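Local structure of Alr4995 protein (Nostoc sp., 6LRF) at residues B[166-177]-B[213-224]. The protein probably hydrolyses arginine to ornithine through its guanidine-modifying domain and, as a bifunctional enzyme, converts ornithine to proline through its ornithine cyclodeaminase activity. Sequence-based numbering, arbitrary orientation.
Sequences FYHLDTCFCPLA and AVNFACNTVNVE
With CG anti to the backbone N (chi1 -173°), the side chain of N222 extends from strand 221-223 toward A177. An asparagine suits this place because its amide works both ways: OD1 accepts the backbone N-H of A177 at 2.9 Å, while ND2 donates to I226 O and to E224 O at the turn leading to strand 226-229. CD2 of L176 packs obliquely against CG of N222 at 3.8 Å. Replacing N222 with a leucine is likely to leave the N-H of A177 without this acceptor and E224 O and I226 O without their side-chain donor. Farther back, the unusual chi1 of N219 (-148°) brings ND2 to D170 O at 2.7 Å, from above the carbonyl plane and with the carboxylate of D170 turned 88° to the amide. OD1 of N219 accepts from C264 N, so both ends of this buried amide are used. The small C218 lies against the backbone of 171-173, its CB 3.5 Å from T171 O. One water donates to T171 O and A213 O and accepts from C218 N. At the far end the F166 ring meets A213 O edge-on, and its CZ lies 3.8 Å from A213 CB. Segments 166-177 and 213-224, carrying edge strands of separate three-stranded sheets in the guanidine-modifying domain, are thus joined by asparagine amides and water rather than by direct backbone-to-backbone hydrogen bonds; the amide bonds probably depend on asparagine, whereas this water bridge needs only backbone atoms.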
loop_
_atom_site.group_PDB
_atom_site.type_symbol
_atom_site.label_atom_id
_atom_site.label_comp_id
_atom_site.label_asym_id
_atom_site.label_seq_id
_atom_site.Cartn_x
_atom_site.Cartn_y
_atom_site.Cartn_z
ATOM N N PHE B 166 8.901 32.509 13.488
ATOM C CA PHE B 166 9.743 33.119 14.502
ATOM C C PHE B 166 11.103 33.381 13.882
ATOM O O PHE B 166 12.104 32.711 14.191
ATOM C CB PHE B 166 9.801 32.220 15.734
ATOM C CG PHE B 166 8.434 31.795 16.206
ATOM C CD1 PHE B 166 7.616 32.688 16.889
ATOM C CD2 PHE B 166 7.945 30.520 15.926
ATOM C CE1 PHE B 166 6.339 32.308 17.307
ATOM C CE2 PHE B 166 6.678 30.131 16.344
ATOM C CZ PHE B 166 5.872 31.026 17.036
ATOM N N TYR B 167 11.085 34.370 12.983
ATOM C CA TYR B 167 12.180 34.711 12.084
ATOM C C TYR B 167 13.249 35.591 12.751
ATOM O O TYR B 167 14.376 35.684 12.257
ATOM C CB TYR B 167 11.615 35.411 10.831
ATOM C CG TYR B 167 10.928 36.744 11.114
ATOM C CD1 TYR B 167 9.639 36.796 11.634
ATOM C CD2 TYR B 167 11.584 37.948 10.873
ATOM C CE1 TYR B 167 9.020 38.012 11.899
ATOM C CE2 TYR B 167 10.973 39.173 11.136
ATOM C CZ TYR B 167 9.690 39.201 11.647
ATOM O OH TYR B 167 9.076 40.419 11.913
ATOM N N HIS B 168 12.885 36.241 13.859
ATOM C CA HIS B 168 13.854 36.932 14.714
ATOM C C HIS B 168 13.953 36.214 16.049
ATOM O O HIS B 168 12.976 35.646 16.533
ATOM C CB HIS B 168 13.459 38.399 14.956
ATOM C CG HIS B 168 13.835 39.329 13.847
ATOM N ND1 HIS B 168 13.178 40.524 13.626
ATOM C CD2 HIS B 168 14.815 39.260 12.913
ATOM C CE1 HIS B 168 13.724 41.141 12.592
ATOM N NE2 HIS B 168 14.720 40.398 12.141
ATOM N N LEU B 169 15.130 36.261 16.648
ATOM C CA LEU B 169 15.363 35.628 17.934
ATOM C C LEU B 169 14.420 36.133 19.018
ATOM O O LEU B 169 13.968 35.352 19.859
ATOM C CB LEU B 169 16.803 35.859 18.368
ATOM C CG LEU B 169 17.194 35.130 19.653
ATOM C CD1 LEU B 169 16.980 33.590 19.495
ATOM C CD2 LEU B 169 18.629 35.465 20.051
ATOM N N ASP B 170 14.115 37.434 18.999
ATOM C CA ASP B 170 13.311 38.037 20.066
ATOM C C ASP B 170 11.817 37.724 19.959
ATOM O O ASP B 170 11.033 38.149 20.807
ATOM C CB ASP B 170 13.532 39.566 20.116
ATOM C CG ASP B 170 12.873 40.328 18.960
ATOM O OD1 ASP B 170 12.408 39.711 17.974
ATOM O OD2 ASP B 170 12.839 41.587 19.037
ATOM N N THR B 171 11.425 36.983 18.925
ATOM C CA THR B 171 10.034 36.523 18.813
ATOM C C THR B 171 9.803 35.171 19.500
ATOM O O THR B 171 8.664 34.731 19.629
ATOM C CB THR B 171 9.584 36.384 17.346
ATOM O OG1 THR B 171 10.374 35.381 16.700
ATOM C CG2 THR B 171 9.743 37.694 16.611
ATOM N N CYS B 172 10.876 34.522 19.946
ATOM C CA CYS B 172 10.770 33.169 20.499
ATOM C C CYS B 172 11.743 32.928 21.638
ATOM O O CYS B 172 11.916 31.791 22.087
ATOM C CB CYS B 172 11.008 32.123 19.403
ATOM S SG CYS B 172 12.601 32.297 18.482
ATOM N N PHE B 173 12.380 33.997 22.104
ATOM C CA PHE B 173 13.474 33.869 23.055
ATOM C C PHE B 173 13.601 35.157 23.862
ATOM O O PHE B 173 13.623 36.246 23.277
ATOM C CB PHE B 173 14.760 33.563 22.294
ATOM C CG PHE B 173 15.906 33.151 23.158
ATOM C CD1 PHE B 173 16.794 34.102 23.668
ATOM C CD2 PHE B 173 16.129 31.808 23.426
ATOM C CE1 PHE B 173 17.873 33.723 24.460
ATOM C CE2 PHE B 173 17.208 31.411 24.217
ATOM C CZ PHE B 173 18.084 32.373 24.736
ATOM N N CYS B 174 13.680 35.051 25.186
ATOM C CA CYS B 174 13.621 36.251 26.018
ATOM C C CYS B 174 14.281 36.085 27.392
ATOM O O CYS B 174 13.632 35.659 28.364
ATOM C CB CYS B 174 12.164 36.694 26.198
ATOM S SG CYS B 174 11.990 38.350 27.013
ATOM N N PRO B 175 15.578 36.433 27.482
ATOM C CA PRO B 175 16.279 36.468 28.766
ATOM C C PRO B 175 15.601 37.459 29.733
ATOM O O PRO B 175 15.234 38.561 29.332
ATOM C CB PRO B 175 17.694 36.925 28.386
ATOM C CG PRO B 175 17.824 36.584 26.913
ATOM C CD PRO B 175 16.455 36.808 26.356
ATOM N N LEU B 176 15.414 37.047 30.981
ATOM C CA LEU B 176 14.714 37.862 31.981
ATOM C C LEU B 176 15.590 38.067 33.201
ATOM O O LEU B 176 16.610 37.389 33.364
ATOM C CB LEU B 176 13.397 37.210 32.409
ATOM C CG LEU B 176 12.361 36.968 31.318
ATOM C CD1 LEU B 176 11.305 35.994 31.817
ATOM C CD2 LEU B 176 11.734 38.273 30.885
ATOM N N ALA B 177 15.188 38.989 34.067
ATOM C CA ALA B 177 15.943 39.235 35.289
ATOM C C ALA B 177 16.023 37.962 36.126
ATOM O O ALA B 177 15.184 37.067 35.976
ATOM C CB ALA B 177 15.311 40.366 36.093
ATOM N N ALA B 213 3.119 31.451 22.102
ATOM C CA ALA B 213 4.161 31.804 21.145
ATOM C C ALA B 213 3.635 32.588 19.933
ATOM O O ALA B 213 4.227 33.598 19.550
ATOM C CB ALA B 213 4.883 30.556 20.686
ATOM N N VAL B 214 2.525 32.149 19.339
ATOM C CA VAL B 214 1.992 32.826 18.155
ATOM C C VAL B 214 1.295 34.146 18.527
ATOM O O VAL B 214 0.911 34.934 17.660
ATOM C CB VAL B 214 1.014 31.918 17.382
ATOM C CG1 VAL B 214 1.702 30.635 16.979
ATOM C CG2 VAL B 214 -0.201 31.600 18.246
ATOM N N ASN B 215 1.132 34.374 19.822
ATOM C CA ASN B 215 0.687 35.667 20.321
ATOM C C ASN B 215 1.859 36.576 20.711
ATOM O O ASN B 215 1.650 37.640 21.312
ATOM C CB ASN B 215 -0.241 35.482 21.520
ATOM C CG ASN B 215 -1.672 35.252 21.105
ATOM O OD1 ASN B 215 -2.445 36.201 20.956
ATOM N ND2 ASN B 215 -2.028 33.992 20.887
ATOM N N PHE B 216 3.075 36.139 20.365
ATOM C CA PHE B 216 4.315 36.871 20.643
ATOM C C PHE B 216 4.572 37.053 22.132
ATOM O O PHE B 216 5.012 38.120 22.563
ATOM C CB PHE B 216 4.298 38.243 19.980
ATOM C CG PHE B 216 4.518 38.212 18.501
ATOM C CD1 PHE B 216 5.717 38.661 17.963
ATOM C CD2 PHE B 216 3.518 37.773 17.642
ATOM C CE1 PHE B 216 5.929 38.654 16.585
ATOM C CE2 PHE B 216 3.717 37.766 16.268
ATOM C CZ PHE B 216 4.924 38.203 15.736
ATOM N N ALA B 217 4.287 36.017 22.914
ATOM C CA ALA B 217 4.573 36.039 24.344
ATOM C C ALA B 217 6.062 36.275 24.635
ATOM O O ALA B 217 6.414 36.921 25.624
ATOM C CB ALA B 217 4.109 34.729 25.001
ATOM N N CYS B 218 6.930 35.749 23.775
ATOM C CA CYS B 218 8.368 35.868 23.988
ATOM C C CYS B 218 8.868 37.265 23.676
ATOM O O CYS B 218 9.950 37.671 24.130
ATOM C CB CYS B 218 9.114 34.853 23.135
ATOM S SG CYS B 218 8.955 33.197 23.779
ATOM N N ASN B 219 8.068 37.985 22.893
ATOM C CA ASN B 219 8.356 39.363 22.504
ATOM C C ASN B 219 7.969 40.331 23.627
ATOM O O ASN B 219 7.096 41.183 23.479
ATOM C CB ASN B 219 7.621 39.702 21.214
ATOM C CG ASN B 219 8.376 40.677 20.357
ATOM O OD1 ASN B 219 7.898 41.792 20.097
ATOM N ND2 ASN B 219 9.570 40.274 19.908
ATOM N N THR B 220 8.674 40.192 24.741
ATOM C CA THR B 220 8.318 40.814 25.999
ATOM C C THR B 220 9.379 41.798 26.460
ATOM O O THR B 220 10.582 41.507 26.385
ATOM C CB THR B 220 8.126 39.742 27.078
ATOM O OG1 THR B 220 6.831 39.157 26.926
ATOM C CG2 THR B 220 8.264 40.331 28.477
ATOM N N VAL B 221 8.932 42.964 26.925
ATOM C CA VAL B 221 9.824 43.939 27.542
ATOM C C VAL B 221 9.942 43.646 29.031
ATOM O O VAL B 221 8.940 43.472 29.725
ATOM C CB VAL B 221 9.330 45.371 27.309
ATOM C CG1 VAL B 221 10.286 46.372 27.929
ATOM C CG2 VAL B 221 9.198 45.630 25.817
ATOM N N ASN B 222 11.178 43.554 29.508
ATOM C CA ASN B 222 11.455 43.266 30.904
ATOM C C ASN B 222 12.044 44.494 31.569
ATOM O O ASN B 222 13.108 44.968 31.162
ATOM C CB ASN B 222 12.415 42.075 31.029
ATOM C CG ASN B 222 12.622 41.621 32.471
ATOM O OD1 ASN B 222 13.713 41.171 32.844
ATOM N ND2 ASN B 222 11.571 41.726 33.286
ATOM N N VAL B 223 11.338 45.025 32.564
ATOM C CA VAL B 223 11.877 46.092 33.400
ATOM C C VAL B 223 11.937 45.589 34.846
ATOM O O VAL B 223 10.932 45.588 35.559
ATOM C CB VAL B 223 11.040 47.376 33.300
ATOM C CG1 VAL B 223 11.898 48.586 33.638
ATOM C CG2 VAL B 223 10.481 47.529 31.895
ATOM N N GLU B 224 13.129 45.158 35.252
ATOM C CA GLU B 224 13.361 44.362 36.470
ATOM C C GLU B 224 12.292 43.288 36.669
ATOM O O GLU B 224 12.363 42.227 36.053
ATOM C CB GLU B 224 13.458 45.257 37.716
ATOM C CG GLU B 224 13.697 44.514 39.074
ATOM C CD GLU B 224 14.538 43.222 38.969
ATOM O OE1 GLU B 224 15.648 43.267 38.385
ATOM O OE2 GLU B 224 14.103 42.163 39.496
HETATM O O HOH W 1 6.613 34.433 21.276
HETATM O O HOH W 2 12.461 38.669 23.481
#